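Local structure of bumblebee peptidoglycan recognition protein SA (Bombus, 5XZ4) at residues A[68-72]-A[73-77]; A[114-117]-A[118-122]; A[157-160]-A[161-165]. The protein probably acts as an innate immune receptor that binds bacterial peptidoglycan, with a preference for the Dap-type over the Lys-type polymer. One frame throughout, in Å; residues are numbered along the deposited sequence.

Contact 1 (A[68-72]-A[73-77]); sequences DDIGY and SFLIG
L75 forks between I70 and Y72 where the loop after helix 47-64 runs into strand 74-76 of the mixed sheet of the amidase-like PGRP fold. The tight part is apolar. One methyl, L75 CD1, meets I70 CD1 tip to tip at 3.9 Å, while the other branch, L75 CD2, comes up obliquely to the Y72 ring, 3.6 Å from Y72 CD2 and next nearest to Y72 CG. The leucine and tyrosine side chains cross at about a right angle. I70 CG1 extends opposite the backbone N (chi1 -165°), a rotation that carries CD1 forward to the leucine. Both aliphatic residues also pack on helix 47-64, I70 against I57 and H61, L75 against A54. F74 and I76 leave the strand on the other face and pack on helix 118-134. The looser side begins further along the tyrosine: CG and CD2 are packed on the leucine, but the hydroxyl end of this partly exposed residue leads away from the strand. No hydrogen bond joins 68-72 to 73-77; D69, S73 and the backbone oxygen of I70 find partners elsewhere in the chain. D69 OD1 makes a salt bridge to R13 NH1 and also receives a weak bond from I70 N at 2.7 Å, bent to 131°, the carboxylate folding back on the next backbone N-H. R86 is held by the backbone oxygens of D69 and I70. At the entry to the strand, S73 leaves the backbone away from the loop, and its OG is hydrogen-bonded to G104 N of neighbouring strand 102-107.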
loop_
_atom_site.group_PDB
_atom_site.type_symbol
_atom_site.label_atom_id
_atom_site.label_comp_id
_atom_site.label_asym_id
_atom_site.label_seq_id
_atom_site.Cartn_x
_atom_site.Cartn_y
_atom_site.Cartn_z
ATOM N N ASP A 68 -8.986 -7.579 -11.013
ATOM C CA ASP A 68 -7.929 -8.082 -11.905
ATOM C C ASP A 68 -6.659 -8.535 -11.176
ATOM O O ASP A 68 -5.818 -9.235 -11.757
ATOM C CB ASP A 68 -7.512 -6.976 -12.900
ATOM C CG ASP A 68 -8.619 -6.547 -13.798
ATOM O OD1 ASP A 68 -9.348 -7.414 -14.278
ATOM O OD2 ASP A 68 -8.721 -5.316 -14.047
ATOM N N ASP A 69 -6.519 -8.112 -9.923
ATOM C CA ASP A 69 -5.334 -8.360 -9.087
ATOM C C ASP A 69 -5.682 -7.912 -7.681
ATOM O O ASP A 69 -6.756 -7.271 -7.476
ATOM C CB ASP A 69 -4.083 -7.599 -9.598
ATOM C CG ASP A 69 -2.762 -8.124 -9.022
ATOM O OD1 ASP A 69 -2.737 -9.113 -8.247
ATOM O OD2 ASP A 69 -1.708 -7.520 -9.383
ATOM N N ILE A 70 -4.838 -8.254 -6.707
ATOM C CA ILE A 70 -4.894 -7.614 -5.396
ATOM C C ILE A 70 -5.060 -6.102 -5.607
ATOM O O ILE A 70 -4.432 -5.529 -6.519
ATOM C CB ILE A 70 -3.622 -7.969 -4.569
ATOM C CG1 ILE A 70 -3.801 -7.641 -3.089
ATOM C CG2 ILE A 70 -2.340 -7.364 -5.162
ATOM C CD1 ILE A 70 -2.724 -8.172 -2.141
ATOM N N GLY A 71 -5.898 -5.462 -4.801
ATOM C CA GLY A 71 -6.262 -4.060 -5.085
ATOM C C GLY A 71 -5.131 -3.082 -4.789
ATOM O O GLY A 71 -5.087 -1.996 -5.396
ATOM N N TYR A 72 -4.253 -3.445 -3.851
ATOM C CA TYR A 72 -3.174 -2.530 -3.379
ATOM C C TYR A 72 -1.988 -2.500 -4.351
ATOM O O TYR A 72 -1.689 -3.492 -5.014
ATOM C CB TYR A 72 -2.657 -2.945 -1.990
ATOM C CG TYR A 72 -3.759 -2.963 -0.940
ATOM C CD1 TYR A 72 -4.270 -1.766 -0.429
ATOM C CD2 TYR A 72 -4.346 -4.180 -0.477
ATOM C CE1 TYR A 72 -5.310 -1.759 0.495
ATOM C CE2 TYR A 72 -5.404 -4.168 0.459
ATOM C CZ TYR A 72 -5.857 -2.962 0.958
ATOM O OH TYR A 72 -6.891 -2.874 1.867
ATOM N N SER A 73 -1.304 -1.338 -4.429
ATOM C CA SER A 73 -0.029 -1.215 -5.166
ATOM C C SER A 73 1.099 -1.995 -4.483
ATOM O O SER A 73 1.879 -2.691 -5.148
ATOM C CB SER A 73 0.345 0.271 -5.267
ATOM O OG SER A 73 -0.730 1.030 -5.792
ATOM N N PHE A 74 1.194 -1.815 -3.163
ATOM C CA PHE A 74 2.175 -2.503 -2.320
ATOM C C PHE A 74 1.547 -2.817 -0.968
ATOM O O PHE A 74 0.617 -2.120 -0.534
ATOM C CB PHE A 74 3.402 -1.578 -2.052
ATOM C CG PHE A 74 4.175 -1.198 -3.292
ATOM C CD1 PHE A 74 5.189 -2.010 -3.775
ATOM C CD2 PHE A 74 3.900 -0.015 -3.978
ATOM C CE1 PHE A 74 5.888 -1.667 -4.929
ATOM C CE2 PHE A 74 4.621 0.333 -5.128
ATOM C CZ PHE A 74 5.605 -0.491 -5.603
ATOM N N LEU A 75 2.098 -3.848 -0.315
ATOM C CA LEU A 75 1.773 -4.144 1.101
ATOM C C LEU A 75 3.002 -3.961 1.950
ATOM O O LEU A 75 4.153 -4.166 1.457
ATOM C CB LEU A 75 1.237 -5.572 1.312
ATOM C CG LEU A 75 0.037 -6.008 0.471
ATOM C CD1 LEU A 75 -0.216 -7.506 0.705
ATOM C CD2 LEU A 75 -1.190 -5.216 0.813
ATOM N N ILE A 76 2.798 -3.575 3.204
ATOM C CA ILE A 76 3.895 -3.533 4.197
ATOM C C ILE A 76 3.635 -4.637 5.229
ATOM O O ILE A 76 2.593 -4.640 5.885
ATOM C CB ILE A 76 4.007 -2.157 4.928
ATOM C CG1 ILE A 76 4.011 -0.967 3.940
ATOM C CG2 ILE A 76 5.221 -2.150 5.886
ATOM C CD1 ILE A 76 5.233 -0.909 3.046
ATOM N N GLY A 77 4.583 -5.564 5.357
ATOM C CA GLY A 77 4.497 -6.614 6.369
ATOM C C GLY A 77 5.083 -6.236 7.711
ATOM O O GLY A 77 5.989 -5.385 7.796
#

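Contact 2 (A[114-117]-A[118-122]); sequences KAAS and DKMLN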
loop_
_atom_site.group_PDB
_atom_site.type_symbol
_atom_site.label_atom_id
_atom_site.label_comp_id
_atom_site.label_asym_id
_atom_site.label_seq_id
_atom_site.Cartn_x
_atom_site.Cartn_y
_atom_site.Cartn_z
ATOM N N LYS A 114 -4.508 -0.183 17.680
ATOM C CA LYS A 114 -3.067 -0.337 17.913
ATOM C C LYS A 114 -2.210 0.339 16.849
ATOM O O LYS A 114 -2.624 0.496 15.688
ATOM C CB LYS A 114 -2.654 -1.803 18.089
ATOM C CG LYS A 114 -3.116 -2.767 17.011
ATOM C CD LYS A 114 -2.989 -4.220 17.476
ATOM C CE LYS A 114 -4.114 -4.647 18.402
ATOM N NZ LYS A 114 -3.912 -6.002 18.991
ATOM N N ALA A 115 -1.013 0.738 17.266
ATOM C CA ALA A 115 -0.032 1.375 16.385
ATOM C C ALA A 115 0.654 0.366 15.473
ATOM O O ALA A 115 0.855 -0.791 15.849
ATOM C CB ALA A 115 1.014 2.113 17.203
ATOM N N ALA A 116 1.011 0.807 14.267
ATOM C CA ALA A 116 1.910 0.032 13.416
ATOM C C ALA A 116 3.342 0.091 13.982
ATOM O O ALA A 116 3.746 1.106 14.565
ATOM C CB ALA A 116 1.851 0.558 12.000
ATOM N N SER A 117 4.093 -1.000 13.836
ATOM C CA SER A 117 5.437 -1.070 14.416
ATOM C C SER A 117 6.385 -0.109 13.689
ATOM O O SER A 117 6.152 0.266 12.527
ATOM C CB SER A 117 6.005 -2.480 14.347
ATOM O OG SER A 117 6.205 -2.850 13.007
ATOM N N ASP A 118 7.486 0.222 14.361
ATOM C CA ASP A 118 8.516 1.054 13.738
ATOM C C ASP A 118 9.063 0.471 12.430
ATOM O O ASP A 118 9.268 1.204 11.449
ATOM C CB ASP A 118 9.670 1.296 14.701
ATOM C CG ASP A 118 9.288 2.160 15.894
ATOM O OD1 ASP A 118 8.363 2.996 15.803
ATOM O OD2 ASP A 118 9.938 1.981 16.943
ATOM N N LYS A 119 9.303 -0.843 12.381
ATOM C CA LYS A 119 9.843 -1.432 11.160
ATOM C C LYS A 119 8.869 -1.313 9.982
ATOM O O LYS A 119 9.308 -1.171 8.847
ATOM C CB LYS A 119 10.390 -2.849 11.347
ATOM C CG LYS A 119 9.325 -3.873 11.604
ATOM C CD LYS A 119 9.825 -5.112 12.340
ATOM C CE LYS A 119 11.210 -5.605 11.951
ATOM N NZ LYS A 119 11.482 -6.958 12.447
ATOM N N MET A 120 7.556 -1.319 10.251
ATOM C CA MET A 120 6.565 -1.127 9.178
ATOM C C MET A 120 6.578 0.317 8.702
ATOM O O MET A 120 6.625 0.574 7.498
ATOM C CB MET A 120 5.135 -1.488 9.620
ATOM C CG MET A 120 4.961 -2.940 10.057
ATOM S SD MET A 120 3.251 -3.252 10.535
ATOM C CE MET A 120 2.470 -3.605 8.973
ATOM N N LEU A 121 6.550 1.267 9.641
ATOM C CA LEU A 121 6.590 2.676 9.250
ATOM C C LEU A 121 7.868 3.027 8.494
ATOM O O LEU A 121 7.811 3.758 7.488
ATOM C CB LEU A 121 6.456 3.557 10.471
ATOM C CG LEU A 121 5.040 3.664 11.013
ATOM C CD1 LEU A 121 5.175 4.122 12.452
ATOM C CD2 LEU A 121 4.214 4.616 10.128
ATOM N N ASN A 122 9.003 2.497 8.943
ATOM C CA ASN A 122 10.264 2.765 8.268
ATOM C C ASN A 122 10.289 2.183 6.853
ATOM O O ASN A 122 10.764 2.833 5.920
ATOM C CB ASN A 122 11.451 2.272 9.095
ATOM C CG ASN A 122 12.756 2.897 8.653
ATOM O OD1 ASN A 122 13.389 2.396 7.738
ATOM N ND2 ASN A 122 13.156 4.010 9.288
HETATM O O HOH W 1 5.405 2.213 16.548
#
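S117 and M120 face each other at the start of helix 118-134, the serine hydroxyl set over the first turn and the methionine chain passing beside it. S117 OG sits between its own backbone N and carbonyl carbon (chi1 66°), a rotation that turns it to the open end of the helix. From there it accepts a weak hydrogen bond from M120 N at 3.4 Å and lies 3.2 Å from M120 CG, so the hydroxyl touches both the amide and the root of the side chain that leaves it. K119 CG borders the same oxygen at 3.6 Å before the lysine heads outward. The methionine runs straight to SD, then bends at its last torsion; SD comes within 4.3 Å of A116 CB, the methyl that points toward the helix. F107 and F111 pack on both of these residues, burying this side. The S117 carbonyl adds two bonds of its own. It receives L121 N at 3.1 Å in a nearly straight bond (170°), and a weak, strongly bent bond from M120 N. The L121 side chain leans back on the loop, its CD1 4.0 Å from A116 O. On the exposed flank, a water donates both to A116 O at 2.8 Å and to D118 OD1, bridging the loop to the first helical residue; A116 O also takes Q162 NE2 from helix 157-163. D118 itself turns outward, a negative charge that would probably interact favourably with the positive N-terminal end of the helix dipole. S117 thus N-caps helix 118-134: its side-chain bond to the amide three residues on is long and weak, while its carbonyl accepts the first i to i+4 bond.

Contact 3 (A[157-160]-A[161-165]); sequences SKLQ and KQIKN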
loop_
_atom_site.group_PDB
_atom_site.type_symbol
_atom_site.label_atom_id
_atom_site.label_comp_id
_atom_site.label_asym_id
_atom_site.label_seq_id
_atom_site.Cartn_x
_atom_site.Cartn_y
_atom_site.Cartn_z
ATOM N N SER A 157 -7.368 4.730 13.012
ATOM C CA SER A 157 -7.084 5.986 13.698
ATOM C C SER A 157 -5.644 6.121 14.186
ATOM O O SER A 157 -5.060 7.201 14.099
ATOM C CB SER A 157 -8.064 6.191 14.851
ATOM O OG SER A 157 -9.365 6.386 14.333
ATOM N N LYS A 158 -5.070 5.025 14.685
ATOM C CA LYS A 158 -3.723 5.080 15.217
ATOM C C LYS A 158 -2.659 5.275 14.121
ATOM O O LYS A 158 -1.779 6.116 14.269
ATOM C CB LYS A 158 -3.422 3.862 16.091
ATOM C CG LYS A 158 -2.180 4.008 16.940
ATOM C CD LYS A 158 -2.423 4.803 18.218
ATOM C CE LYS A 158 -1.149 4.894 19.045
ATOM N NZ LYS A 158 -1.264 5.960 20.070
ATOM N N LEU A 159 -2.770 4.508 13.025
ATOM C CA LEU A 159 -1.861 4.656 11.893
ATOM C C LEU A 159 -2.044 6.028 11.238
ATOM O O LEU A 159 -1.063 6.638 10.813
ATOM C CB LEU A 159 -2.035 3.521 10.885
ATOM C CG LEU A 159 -1.168 3.546 9.626
ATOM C CD1 LEU A 159 0.325 3.753 9.855
ATOM C CD2 LEU A 159 -1.399 2.228 8.917
ATOM N N GLN A 160 -3.284 6.505 11.166
ATOM C CA GLN A 160 -3.550 7.858 10.664
ATOM C C GLN A 160 -2.758 8.923 11.440
ATOM O O GLN A 160 -2.165 9.821 10.836
ATOM C CB GLN A 160 -5.048 8.150 10.653
ATOM C CG GLN A 160 -5.409 9.549 10.142
ATOM C CD GLN A 160 -5.227 9.705 8.638
ATOM O OE1 GLN A 160 -5.110 8.729 7.911
ATOM N NE2 GLN A 160 -5.218 10.939 8.163
ATOM N N LYS A 161 -2.734 8.811 12.770
ATOM C CA LYS A 161 -1.913 9.701 13.606
ATOM C C LYS A 161 -0.416 9.541 13.293
ATOM O O LYS A 161 0.307 10.531 13.171
ATOM C CB LYS A 161 -2.200 9.478 15.105
ATOM C CG LYS A 161 -3.570 9.976 15.546
ATOM C CD LYS A 161 -3.835 9.805 17.039
ATOM C CE LYS A 161 -5.176 10.412 17.453
ATOM N NZ LYS A 161 -6.356 9.646 16.945
ATOM N N GLN A 162 0.048 8.298 13.118
ATOM C CA GLN A 162 1.465 8.038 12.894
ATOM C C GLN A 162 2.005 8.665 11.590
ATOM O O GLN A 162 3.111 9.190 11.560
ATOM C CB GLN A 162 1.746 6.522 12.922
ATOM C CG GLN A 162 1.541 5.871 14.296
ATOM C CD GLN A 162 1.668 4.348 14.230
ATOM O OE1 GLN A 162 0.768 3.658 13.758
ATOM N NE2 GLN A 162 2.777 3.836 14.718
ATOM N N ILE A 163 1.236 8.609 10.504
ATOM C CA ILE A 163 1.711 9.162 9.230
ATOM C C ILE A 163 1.829 10.698 9.220
ATOM O O ILE A 163 2.543 11.241 8.371
ATOM C CB ILE A 163 0.915 8.661 7.997
ATOM C CG1 ILE A 163 -0.529 9.173 8.005
ATOM C CG2 ILE A 163 0.976 7.140 7.894
ATOM C CD1 ILE A 163 -1.313 8.817 6.756
ATOM N N LYS A 164 1.173 11.383 10.164
ATOM C CA LYS A 164 1.304 12.845 10.304
ATOM C C LYS A 164 2.739 13.295 10.664
ATOM O O LYS A 164 3.066 14.485 10.528
ATOM C CB LYS A 164 0.270 13.406 11.298
ATOM C CG LYS A 164 -1.167 13.130 10.882
ATOM C CD LYS A 164 -2.174 13.706 11.860
ATOM C CE LYS A 164 -3.577 13.394 11.374
ATOM N NZ LYS A 164 -4.628 14.054 12.189
ATOM N N ASN A 165 3.589 12.343 11.096
ATOM C CA ASN A 165 4.989 12.616 11.422
ATOM C C ASN A 165 5.886 12.749 10.166
ATOM O O ASN A 165 7.053 13.121 10.266
ATOM C CB ASN A 165 5.543 11.523 12.356
ATOM C CG ASN A 165 4.851 11.485 13.713
ATOM O OD1 ASN A 165 4.528 12.516 14.284
ATOM N ND2 ASN A 165 4.641 10.290 14.235
HETATM O O HOH W 2 -6.527 9.595 14.127
#
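The first torsion of I163 (chi1 67°) swings CG1 between its backbone N and carbonyl carbon and lays it 3.3 Å from Q160 O, leaving CG2 to approach L159 CD1 at 4.0 Å. L159 extends from a different rotation, CG anti to its own N (chi1 179°), and the leucine and isoleucine side chains cross obliquely on the buried flank. Q162 comes across L159 at about a right angle: its OE1 lies 3.4 Å from L159 CA, and its amide nitrogen is engaged by A116. These groups sit on consecutive turns of helix 157-163, the last helix of the chain, held by i to i+4 backbone bonds such as I163 N to L159 O at 3.0 Å. Its buried flank rests on L121 of helix 118-134 through L159 and Q162, while S157 N is taken by Q112 OE1 and Q160 NE2 by Q148 OE1. Q160 OE1, by contrast, is buried without a polar partner and has I163 CD1 4.0 Å away. With an alanine at I163, L159 CD1 would probably lose its methyl neighbour and a gap would be likely to open beside Q160 OE1. The other flank is open and lysine-rich. K161 bends at its last torsion and brings NZ to a water at 2.8 Å, which in turn donates to S157 O, the acceptor of K161 N as well. K164 runs extended past the backbone, its CG 3.5 Å from Q160 O.

Contact 1 is the buried one, its centre about 6 Å from the centre of the chain; contacts 2 and 3, at about 14 and 15 Å, lie towards the surface and are only partly buried. Contact 1 joins a loop to a sheet strand with apolar groups across the join, whereas the other two depend on backbone bonds of helix starts and turns, each with a bridging water on its outer side. Contacts 2 and 3 share an interface, the loop and first turn of helix 118-134 against helix 157-163, where L121 and K158 pack. M120 connects contacts 1 and 2, its CE packing 3.3 Å from I76 O, while contacts 1 and 3 do not touch, their nearest atoms about 8 Å apart.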